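Local coordinates for protein methylxanthine N1-demethylase NdmA (Pseudomonas putida, PDB 6ICN) that removes the N1-methyl group of caffeine as formaldehyde to give theobromine, acting as a Rieske-type non-heme iron oxygenase in bacterial caffeine degradation, at residues H33-V38 / W142-S147; R164-I169 / F284-S289; Y173-T178 / P309-Q314. One frame throughout, in Å; residues are numbered along the deposited sequence.

Contact 1: residues H33-V38 / W142-S147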
loop_
_atom_site.group_PDB
_atom_site.type_symbol
_atom_site.label_atom_id
_atom_site.label_comp_id
_atom_site.label_asym_id
_atom_site.label_seq_id
_atom_site.Cartn_x
_atom_site.Cartn_y
_atom_site.Cartn_z
ATOM N N HIS A 33 -36.105 16.363 13.802
ATOM C CA HIS A 33 -36.691 16.866 15.039
ATOM C C HIS A 33 -36.189 16.166 16.287
ATOM O O HIS A 33 -36.508 16.613 17.392
ATOM C CB HIS A 33 -38.226 16.758 14.951
ATOM C CG HIS A 33 -38.808 17.715 13.966
ATOM N ND1 HIS A 33 -39.283 18.955 14.335
ATOM C CD2 HIS A 33 -38.916 17.657 12.617
ATOM C CE1 HIS A 33 -39.685 19.605 13.263
ATOM N NE2 HIS A 33 -39.480 18.839 12.208
ATOM N N PHE A 34 -35.415 15.085 16.157
ATOM C CA PHE A 34 -34.883 14.363 17.304
ATOM C C PHE A 34 -33.450 14.794 17.601
ATOM O O PHE A 34 -32.752 15.352 16.749
ATOM C CB PHE A 34 -34.908 12.857 17.057
ATOM C CG PHE A 34 -36.294 12.283 16.970
ATOM C CD1 PHE A 34 -37.024 12.053 18.131
ATOM C CD2 PHE A 34 -36.841 11.951 15.738
ATOM C CE1 PHE A 34 -38.315 11.522 18.063
ATOM C CE2 PHE A 34 -38.124 11.417 15.660
ATOM C CZ PHE A 34 -38.844 11.198 16.830
ATOM N N TRP A 35 -33.038 14.546 18.838
ATOM C CA TRP A 35 -31.628 14.642 19.217
ATOM C C TRP A 35 -30.873 13.416 18.726
ATOM O O TRP A 35 -31.287 12.281 18.982
ATOM C CB TRP A 35 -31.490 14.746 20.737
ATOM C CG TRP A 35 -32.061 16.018 21.325
ATOM C CD1 TRP A 35 -33.371 16.250 21.686
ATOM C CD2 TRP A 35 -31.345 17.226 21.624
ATOM N NE1 TRP A 35 -33.503 17.532 22.181
ATOM C CE2 TRP A 35 -32.276 18.147 22.157
ATOM C CE3 TRP A 35 -30.008 17.617 21.493
ATOM C CZ2 TRP A 35 -31.907 19.427 22.569
ATOM C CZ3 TRP A 35 -29.646 18.894 21.896
ATOM C CH2 TRP A 35 -30.591 19.777 22.444
ATOM N N HIS A 36 -29.734 13.643 18.072
ATOM C CA HIS A 36 -28.873 12.553 17.646
ATOM C C HIS A 36 -27.458 12.791 18.153
ATOM O O HIS A 36 -26.976 13.923 18.114
ATOM C CB HIS A 36 -28.834 12.437 16.117
ATOM C CG HIS A 36 -30.183 12.238 15.485
ATOM N ND1 HIS A 36 -30.840 11.023 15.502
ATOM C CD2 HIS A 36 -30.980 13.092 14.803
ATOM C CE1 HIS A 36 -31.999 11.149 14.875
ATOM N NE2 HIS A 36 -32.109 12.395 14.438
ATOM N N PRO A 37 -26.753 11.736 18.566
ATOM C CA PRO A 37 -25.344 11.893 18.958
ATOM C C PRO A 37 -24.499 12.046 17.708
ATOM O O PRO A 37 -24.751 11.401 16.686
ATOM C CB PRO A 37 -25.032 10.576 19.678
ATOM C CG PRO A 37 -25.906 9.557 18.927
ATOM C CD PRO A 37 -27.166 10.317 18.512
ATOM N N VAL A 38 -23.483 12.899 17.784
ATOM C CA VAL A 38 -22.620 13.100 16.626
ATOM C C VAL A 38 -21.171 12.755 16.905
ATOM O O VAL A 38 -20.433 12.456 15.949
ATOM C CB VAL A 38 -22.730 14.537 16.079
ATOM C CG1 VAL A 38 -24.164 14.774 15.563
ATOM C CG2 VAL A 38 -22.331 15.592 17.146
ATOM N N TRP A 142 -24.692 15.799 21.511
ATOM C CA TRP A 142 -25.971 15.584 20.845
ATOM C C TRP A 142 -26.412 16.844 20.113
ATOM O O TRP A 142 -26.241 17.955 20.620
ATOM C CB TRP A 142 -27.054 15.214 21.863
ATOM C CG TRP A 142 -26.738 14.043 22.715
ATOM C CD1 TRP A 142 -25.922 14.015 23.823
ATOM C CD2 TRP A 142 -27.252 12.718 22.558
ATOM N NE1 TRP A 142 -25.897 12.741 24.350
ATOM C CE2 TRP A 142 -26.691 11.927 23.583
ATOM C CE3 TRP A 142 -28.099 12.108 21.616
ATOM C CZ2 TRP A 142 -26.987 10.571 23.731
ATOM C CZ3 TRP A 142 -28.391 10.772 21.763
ATOM C CH2 TRP A 142 -27.834 10.013 22.809
ATOM N N ILE A 143 -26.985 16.682 18.918
ATOM C CA ILE A 143 -27.465 17.800 18.115
ATOM C C ILE A 143 -28.910 17.553 17.692
ATOM O O ILE A 143 -29.264 16.444 17.279
ATOM C CB ILE A 143 -26.579 18.037 16.872
ATOM C CG1 ILE A 143 -25.197 18.532 17.304
ATOM C CG2 ILE A 143 -27.222 19.063 15.927
ATOM C CD1 ILE A 143 -24.230 18.662 16.122
ATOM N N ARG A 144 -29.751 18.593 17.799
ATOM C CA ARG A 144 -31.098 18.562 17.227
ATOM C C ARG A 144 -31.177 19.610 16.130
ATOM O O ARG A 144 -31.051 20.812 16.401
ATOM C CB ARG A 144 -32.180 18.817 18.283
ATOM C CG ARG A 144 -33.602 18.818 17.677
ATOM C CD ARG A 144 -34.655 18.899 18.775
ATOM N NE ARG A 144 -34.509 20.114 19.586
ATOM C CZ ARG A 144 -35.204 20.352 20.695
ATOM N NH1 ARG A 144 -36.100 19.470 21.124
ATOM N NH2 ARG A 144 -35.021 21.481 21.372
ATOM N N LEU A 145 -31.399 19.156 14.893
ATOM C CA LEU A 145 -31.340 20.075 13.760
ATOM C C LEU A 145 -32.556 20.991 13.695
ATOM O O LEU A 145 -32.430 22.161 13.314
ATOM C CB LEU A 145 -31.206 19.295 12.455
ATOM C CG LEU A 145 -29.831 18.657 12.241
ATOM C CD1 LEU A 145 -29.897 17.686 11.084
ATOM C CD2 LEU A 145 -28.788 19.738 11.980
ATOM N N ASP A 146 -33.737 20.468 14.003
ATOM C CA ASP A 146 -34.982 21.234 13.968
ATOM C C ASP A 146 -35.595 21.215 15.364
ATOM O O ASP A 146 -36.012 20.155 15.862
ATOM C CB ASP A 146 -35.951 20.663 12.934
ATOM C CG ASP A 146 -37.088 21.623 12.608
ATOM O OD1 ASP A 146 -37.539 22.321 13.533
ATOM O OD2 ASP A 146 -37.511 21.698 11.430
ATOM N N SER A 147 -35.664 22.390 15.992
ATOM C CA SER A 147 -36.213 22.500 17.332
ATOM C C SER A 147 -37.615 23.106 17.332
ATOM O O SER A 147 -38.153 23.370 18.410
ATOM C CB SER A 147 -35.287 23.330 18.229
ATOM O OG SER A 147 -33.985 22.745 18.335
HETATM O O HOH W 1 -38.544 19.999 16.664
HETATM O O HOH W 2 -31.348 16.356 14.656
#

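Contact 2: residues R164-I169 / F284-S289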
loop_
_atom_site.group_PDB
_atom_site.type_symbol
_atom_site.label_atom_id
_atom_site.label_comp_id
_atom_site.label_asym_id
_atom_site.label_seq_id
_atom_site.Cartn_x
_atom_site.Cartn_y
_atom_site.Cartn_z
ATOM N N ARG A 164 -23.196 2.722 41.832
ATOM C CA ARG A 164 -22.871 1.303 41.897
ATOM C C ARG A 164 -22.239 0.780 40.611
ATOM O O ARG A 164 -21.772 -0.364 40.599
ATOM C CB ARG A 164 -24.123 0.473 42.188
ATOM C CG ARG A 164 -24.832 0.831 43.477
ATOM C CD ARG A 164 -26.152 0.092 43.596
ATOM N NE ARG A 164 -27.030 0.340 42.454
ATOM C CZ ARG A 164 -27.639 -0.616 41.759
ATOM N NH1 ARG A 164 -27.475 -1.890 42.099
ATOM N NH2 ARG A 164 -28.430 -0.298 40.736
ATOM N N LEU A 165 -22.236 1.567 39.535
ATOM C CA LEU A 165 -21.884 1.070 38.207
ATOM C C LEU A 165 -20.689 1.830 37.646
ATOM O O LEU A 165 -20.656 3.064 37.689
ATOM C CB LEU A 165 -23.065 1.203 37.250
ATOM C CG LEU A 165 -24.437 0.699 37.703
ATOM C CD1 LEU A 165 -25.476 0.923 36.606
ATOM C CD2 LEU A 165 -24.366 -0.774 38.105
ATOM N N ARG A 166 -19.724 1.087 37.104
ATOM C CA ARG A 166 -18.603 1.657 36.365
ATOM C C ARG A 166 -19.009 1.765 34.897
ATOM O O ARG A 166 -19.464 0.778 34.313
ATOM C CB ARG A 166 -17.362 0.774 36.522
ATOM C CG ARG A 166 -16.183 1.133 35.612
ATOM C CD ARG A 166 -14.956 0.260 35.892
ATOM N NE ARG A 166 -13.833 0.598 35.023
ATOM C CZ ARG A 166 -12.987 1.597 35.252
ATOM N NH1 ARG A 166 -13.138 2.355 36.336
ATOM N NH2 ARG A 166 -11.985 1.838 34.408
ATOM N N ILE A 167 -18.845 2.954 34.313
ATOM C CA ILE A 167 -19.285 3.249 32.947
ATOM C C ILE A 167 -18.074 3.318 32.023
ATOM O O ILE A 167 -17.082 3.980 32.344
ATOM C CB ILE A 167 -20.070 4.570 32.895
ATOM C CG1 ILE A 167 -21.340 4.468 33.749
ATOM C CG2 ILE A 167 -20.398 4.945 31.454
ATOM C CD1 ILE A 167 -22.127 5.766 33.819
ATOM N N VAL A 168 -18.168 2.662 30.858
ATOM C CA VAL A 168 -17.145 2.719 29.816
ATOM C C VAL A 168 -17.796 3.204 28.523
ATOM O O VAL A 168 -18.798 2.629 28.074
ATOM C CB VAL A 168 -16.485 1.342 29.598
ATOM C CG1 VAL A 168 -15.570 1.370 28.358
ATOM C CG2 VAL A 168 -15.731 0.886 30.853
ATOM N N ILE A 169 -17.237 4.257 27.936
ATOM C CA ILE A 169 -17.680 4.789 26.647
ATOM C C ILE A 169 -16.761 4.222 25.572
ATOM O O ILE A 169 -15.564 4.539 25.538
ATOM C CB ILE A 169 -17.642 6.324 26.628
ATOM C CG1 ILE A 169 -18.505 6.907 27.759
ATOM C CG2 ILE A 169 -18.085 6.864 25.246
ATOM C CD1 ILE A 169 -18.264 8.420 28.010
ATOM N N PHE A 284 -21.309 1.186 28.043
ATOM C CA PHE A 284 -21.763 0.074 28.866
ATOM C C PHE A 284 -21.353 0.295 30.311
ATOM O O PHE A 284 -20.307 0.889 30.601
ATOM C CB PHE A 284 -21.279 -1.311 28.347
ATOM C CG PHE A 284 -19.798 -1.526 28.430
ATOM C CD1 PHE A 284 -18.969 -1.128 27.396
ATOM C CD2 PHE A 284 -19.239 -2.148 29.535
ATOM C CE1 PHE A 284 -17.604 -1.345 27.468
ATOM C CE2 PHE A 284 -17.865 -2.349 29.626
ATOM C CZ PHE A 284 -17.048 -1.945 28.592
ATOM N N ALA A 285 -22.215 -0.173 31.213
ATOM C CA ALA A 285 -22.036 0.027 32.645
ATOM C C ALA A 285 -22.162 -1.306 33.353
ATOM O O ALA A 285 -22.966 -2.155 32.950
ATOM C CB ALA A 285 -23.064 1.004 33.221
ATOM N N ARG A 286 -21.362 -1.504 34.404
ATOM C CA ARG A 286 -21.429 -2.789 35.079
ATOM C C ARG A 286 -21.268 -2.614 36.577
ATOM O O ARG A 286 -20.501 -1.765 37.044
ATOM C CB ARG A 286 -20.382 -3.781 34.548
ATOM C CG ARG A 286 -18.921 -3.380 34.759
ATOM C CD ARG A 286 -18.065 -4.252 33.846
ATOM N NE ARG A 286 -16.651 -4.286 34.206
ATOM C CZ ARG A 286 -15.759 -3.377 33.834
ATOM N NH1 ARG A 286 -16.131 -2.324 33.110
ATOM N NH2 ARG A 286 -14.480 -3.528 34.179
ATOM N N GLU A 287 -22.011 -3.442 37.312
ATOM C CA GLU A 287 -21.968 -3.446 38.769
ATOM C C GLU A 287 -20.716 -4.146 39.284
ATOM O O GLU A 287 -20.043 -3.644 40.194
ATOM C CB GLU A 287 -23.232 -4.127 39.295
ATOM C CG GLU A 287 -23.372 -4.125 40.794
ATOM C CD GLU A 287 -24.657 -4.810 41.230
ATOM O OE1 GLU A 287 -25.257 -5.547 40.409
ATOM O OE2 GLU A 287 -25.065 -4.605 42.392
ATOM N N GLN A 288 -20.388 -5.304 38.706
ATOM C CA GLN A 288 -19.148 -6.017 39.022
ATOM C C GLN A 288 -18.044 -5.439 38.144
ATOM O O GLN A 288 -17.979 -5.725 36.946
ATOM C CB GLN A 288 -19.318 -7.517 38.800
ATOM C CG GLN A 288 -20.062 -8.224 39.928
ATOM C CD GLN A 288 -20.182 -9.724 39.703
ATOM O OE1 GLN A 288 -19.714 -10.255 38.689
ATOM N NE2 GLN A 288 -20.813 -10.419 40.652
ATOM N N SER A 289 -17.172 -4.615 38.730
ATOM C CA SER A 289 -16.258 -3.817 37.921
ATOM C C SER A 289 -14.800 -3.972 38.342
ATOM O O SER A 289 -13.963 -3.133 37.976
ATOM C CB SER A 289 -16.650 -2.343 37.959
ATOM O OG SER A 289 -16.586 -1.812 39.278
HETATM O O HOH W 3 -18.819 -0.916 40.318
HETATM O O HOH W 4 -18.539 -0.832 32.452
#

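Contact 3: residues Y173-T178 / P309-Q314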
loop_
_atom_site.group_PDB
_atom_site.type_symbol
_atom_site.label_atom_id
_atom_site.label_comp_id
_atom_site.label_asym_id
_atom_site.label_seq_id
_atom_site.Cartn_x
_atom_site.Cartn_y
_atom_site.Cartn_z
ATOM N N TYR A 173 -18.154 3.188 16.186
ATOM C CA TYR A 173 -17.934 2.237 15.102
ATOM C C TYR A 173 -18.851 2.578 13.930
ATOM O O TYR A 173 -20.033 2.888 14.107
ATOM C CB TYR A 173 -18.129 0.776 15.574
ATOM C CG TYR A 173 -19.496 0.423 16.125
ATOM C CD1 TYR A 173 -19.871 0.784 17.428
ATOM C CD2 TYR A 173 -20.423 -0.288 15.349
ATOM C CE1 TYR A 173 -21.129 0.454 17.931
ATOM C CE2 TYR A 173 -21.673 -0.632 15.857
ATOM C CZ TYR A 173 -22.024 -0.262 17.137
ATOM O OH TYR A 173 -23.274 -0.577 17.622
ATOM N N TRP A 174 -18.290 2.551 12.733
ATOM C CA TRP A 174 -19.002 2.985 11.537
ATOM C C TRP A 174 -19.490 1.779 10.752
ATOM O O TRP A 174 -18.718 0.853 10.505
ATOM C CB TRP A 174 -18.085 3.820 10.656
ATOM C CG TRP A 174 -17.746 5.133 11.242
ATOM C CD1 TRP A 174 -16.877 5.384 12.274
ATOM C CD2 TRP A 174 -18.236 6.388 10.807
ATOM N NE1 TRP A 174 -16.821 6.731 12.513
ATOM C CE2 TRP A 174 -17.643 7.374 11.626
ATOM C CE3 TRP A 174 -19.131 6.778 9.817
ATOM C CZ2 TRP A 174 -17.908 8.724 11.464
ATOM C CZ3 TRP A 174 -19.396 8.128 9.656
ATOM C CH2 TRP A 174 -18.787 9.081 10.477
ATOM N N TRP A 175 -20.762 1.793 10.354
ATOM C CA TRP A 175 -21.326 0.741 9.520
ATOM C C TRP A 175 -21.941 1.323 8.258
ATOM O O TRP A 175 -22.538 2.402 8.273
ATOM C CB TRP A 175 -22.415 -0.046 10.254
ATOM C CG TRP A 175 -21.940 -1.066 11.247
ATOM C CD1 TRP A 175 -20.647 -1.349 11.601
ATOM C CD2 TRP A 175 -22.768 -1.969 11.979
ATOM N NE1 TRP A 175 -20.629 -2.372 12.530
ATOM C CE2 TRP A 175 -21.918 -2.767 12.774
ATOM C CE3 TRP A 175 -24.152 -2.183 12.044
ATOM C CZ2 TRP A 175 -22.410 -3.758 13.623
ATOM C CZ3 TRP A 175 -24.638 -3.173 12.900
ATOM C CH2 TRP A 175 -23.765 -3.948 13.665
ATOM N N ASP A 176 -21.817 0.582 7.160
ATOM C CA ASP A 176 -22.517 0.893 5.923
ATOM C C ASP A 176 -23.930 0.311 5.997
ATOM O O ASP A 176 -24.304 -0.605 5.267
ATOM C CB ASP A 176 -21.741 0.335 4.734
ATOM C CG ASP A 176 -22.314 0.766 3.401
ATOM O OD1 ASP A 176 -22.490 1.979 3.177
ATOM O OD2 ASP A 176 -22.564 -0.116 2.550
ATOM N N ALA A 177 -24.704 0.834 6.948
ATOM C CA ALA A 177 -26.091 0.425 7.137
ATOM C C ALA A 177 -26.829 1.579 7.796
ATOM O O ALA A 177 -26.223 2.433 8.445
ATOM C CB ALA A 177 -26.204 -0.839 7.992
ATOM N N THR A 178 -28.148 1.602 7.613
ATOM C CA THR A 178 -28.960 2.684 8.149
ATOM C C THR A 178 -29.227 2.512 9.642
ATOM O O THR A 178 -29.109 1.424 10.218
ATOM C CB THR A 178 -30.291 2.764 7.413
ATOM O OG1 THR A 178 -31.039 1.557 7.655
ATOM C CG2 THR A 178 -30.061 2.971 5.922
ATOM N N PRO A 309 -20.985 -7.736 8.731
ATOM C CA PRO A 309 -21.084 -8.079 7.303
ATOM C C PRO A 309 -22.512 -8.390 6.875
ATOM O O PRO A 309 -22.917 -8.045 5.759
ATOM C CB PRO A 309 -20.163 -9.296 7.167
ATOM C CG PRO A 309 -19.942 -9.802 8.542
ATOM C CD PRO A 309 -20.061 -8.628 9.453
ATOM N N VAL A 310 -23.284 -9.018 7.756
ATOM C CA VAL A 310 -24.653 -9.373 7.387
ATOM C C VAL A 310 -25.517 -8.132 7.308
ATOM O O VAL A 310 -26.310 -7.964 6.367
ATOM C CB VAL A 310 -25.204 -10.411 8.380
ATOM C CG1 VAL A 310 -26.648 -10.796 8.028
ATOM C CG2 VAL A 310 -24.292 -11.634 8.404
ATOM N N ILE A 311 -25.403 -7.237 8.293
ATOM C CA ILE A 311 -26.242 -6.046 8.253
ATOM C C ILE A 311 -25.852 -5.151 7.075
ATOM O O ILE A 311 -26.720 -4.581 6.405
ATOM C CB ILE A 311 -26.199 -5.295 9.603
ATOM C CG1 ILE A 311 -27.115 -4.082 9.533
ATOM C CG2 ILE A 311 -24.778 -4.826 9.952
ATOM C CD1 ILE A 311 -27.356 -3.409 10.856
ATOM N N GLU A 312 -24.544 -5.024 6.791
ATOM C CA GLU A 312 -24.133 -4.212 5.647
ATOM C C GLU A 312 -24.564 -4.828 4.321
ATOM O O GLU A 312 -24.667 -4.108 3.326
ATOM C CB GLU A 312 -22.611 -3.996 5.667
ATOM C CG GLU A 312 -22.142 -3.131 6.846
ATOM C CD GLU A 312 -20.660 -2.791 6.781
ATOM O OE1 GLU A 312 -20.283 -1.690 7.253
ATOM O OE2 GLU A 312 -19.869 -3.625 6.257
ATOM N N SER A 313 -24.852 -6.136 4.293
ATOM C CA SER A 313 -25.302 -6.777 3.059
ATOM C C SER A 313 -26.778 -6.519 2.754
ATOM O O SER A 313 -27.191 -6.672 1.595
ATOM C CB SER A 313 -25.062 -8.296 3.123
ATOM O OG SER A 313 -26.118 -8.960 3.798
ATOM N N GLN A 314 -27.573 -6.131 3.746
ATOM C CA GLN A 314 -29.006 -5.945 3.516
ATOM C C GLN A 314 -29.247 -4.887 2.442
ATOM O O GLN A 314 -28.699 -3.779 2.490
ATOM C CB GLN A 314 -29.690 -5.557 4.821
ATOM C CG GLN A 314 -29.710 -6.690 5.853
ATOM C CD GLN A 314 -30.378 -6.247 7.130
ATOM O OE1 GLN A 314 -29.739 -5.676 8.013
ATOM N NE2 GLN A 314 -31.690 -6.493 7.235
#

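Contact 1: residues H33-V38 / W142-S147
R144 lies across the indole of W35, and its side chain shows how an arginine can serve as apolar cover along its stem and polar anchor at its tip. Because the two residues point to the same face of the sheet, R144 CB lies over the six-membered ring of W35, 4.0 Å from its centroid, a CH-pi contact. CG, anti to the backbone N (chi1 179°), passes the carbonyl oxygens of H33 and F34, and R144 CD comes to 3.3 Å from H33 O. A bend at chi3 turns the end of the chain back along the indole: NE, CZ and NH1 run past W35 NE1, which lies over one face of the guanidinium, planes 38° apart. NH1 and NE1, both donors, do not bond to each other; NH1 bonds to T152 and NH2 forms a salt bridge with D133, while R144 NE reaches S147 OG at 3.0 Å.

On the same face, P37 CB sits above the six-membered ring of W142 at 4.0 Å from its centroid. The backbones are joined as an antiparallel pair at H36 and I143, H36 N to I143 O and I143 N to H36 O both at 2.9 Å. Beyond the strands, the carboxylate of D146, whose OD1 is hydrogen-bonded to S148 OG, stacks on the H33 ring, and a water links H33 ND1 with D146 O.

Strand 35-40 is an outermost strand of the six-stranded antiparallel sheet in the Rieske part; the face bearing H36 and I143 packs on L59 of strand 55-59, and I143 also meets L64 and V66 of strand 62-69.

Contact 2: residues R164-I169 / F284-S289
V168 and F284 meet in the apolar part of this contact. V168 CB stands over one face of the phenyl ring, displaced toward its rim, 3.8 Å from the centroid, and V168 CG1 comes to 3.5 Å from F284 CE1. The ring gets there because CG of F284 lies between the backbone N and the carbonyl carbon (chi1 67°), which brings the phenyl across to its neighbour. With an alanine at F284, V168 would probably lose the ring it packs against, and a gap would be likely beside I297, N300 and L266, which the phenyl also touches. On the other face of the sheet, A285 CB touches both L165 CB and I167 CG1.

Backbone bonds set the register. V168 and F284 exchange two, as do R166 and R286, with I167 and A285 forming the non-hydrogen-bonded pair between them. This is the edge of the seven-stranded antiparallel sheet of the oxygenase domain, where the outermost strand 166-175 is zipped to 277-286.

Charged groups gather at the end of the ladder. The side chains of R166 and R286 run side by side, their guanidinium planes 89° apart, with R166 NE 4.2 Å from R286 NH1; D293 forms salt bridges with both, and D291 takes R286 NE, which probably offsets the like charges. R164 NH1 reaches E287 OE2 only at a long 3.6 Å; R164 NH2 is paired with D162, and E287 OE1 accepts from L263 N.

Two waters complete the set. One accepts from R286 NH1 at 2.9 Å and donates to R166 O and F284 O; the other joins R164 O, E287 O and S289 OG.

Contact 3: residues Y173-T178 / P309-Q314
Trans placement of CG1 in I311 (chi1 -178°) leaves CG2 between the backbone N and the carbonyl carbon and sends both branches toward the indole of W175. In W175 the CG lies beside the backbone N (chi1 -78°), which swings the ring out to the helix. CG2 of I311 therefore comes down on one face of the six-membered ring, offset toward its rim and 3.7 Å from the centroid, a CH-pi contact; I311 CD1 lies beside the CE3-CZ3 side of the ring, 3.4 Å from W175 CZ3. Y173 covers the opposite face of the indole, its CE2 above the ring, and the tryptophan is thereby held between an aromatic and an aliphatic neighbour. A177 CB adds to the apolar patch, touching I311 CG1 at 3.7 Å.

The join is between strand 166-175, at the edge of the antiparallel sheet, and helix 293-313, which packs against that sheet in the oxygenase domain; D307 of this helix, a ligand of the cobalt ion, also touches W175.

The polar part is a single strong link. E312, extended beyond CG, offers OE1 to the backbone N of D176 at 2.7 Å and 176°, almost straight, although the donor comes to the anti side and is tilted out of the carboxylate plane. The donating peptide N belongs to the centre of an inverse gamma turn, closed by a weak bond from A177 N to W175 O, where the chain leaves the strand. E312 OE2 forms a salt bridge with K308; D176 OD2 forms one with K317, and D176 OD1 a hydrogen bond with H276.

How the contacts relate
Contacts 2 and 3 share strand 166-175 and lie toward its two ends, their centres 28 Å apart; contact 2 ties its start to strand 277-286, contact 3 its far end to helix 293-313, the element that follows 277-286 in the chain. Contact 1 belongs to a different sheet, the six-stranded one of the Rieske part, closes before either begins, and has its centre 27 Å from that of contact 2 and 22 Å from that of contact 3; nearest atoms of contacts 1 and 3 are about 6 Å apart. Contacts 2 and 3 both come near the caffeine pocket: the side chains of F284 and W175 are each about 7 Å from the caffeine, and W175 is about 7 Å from the cobalt ion.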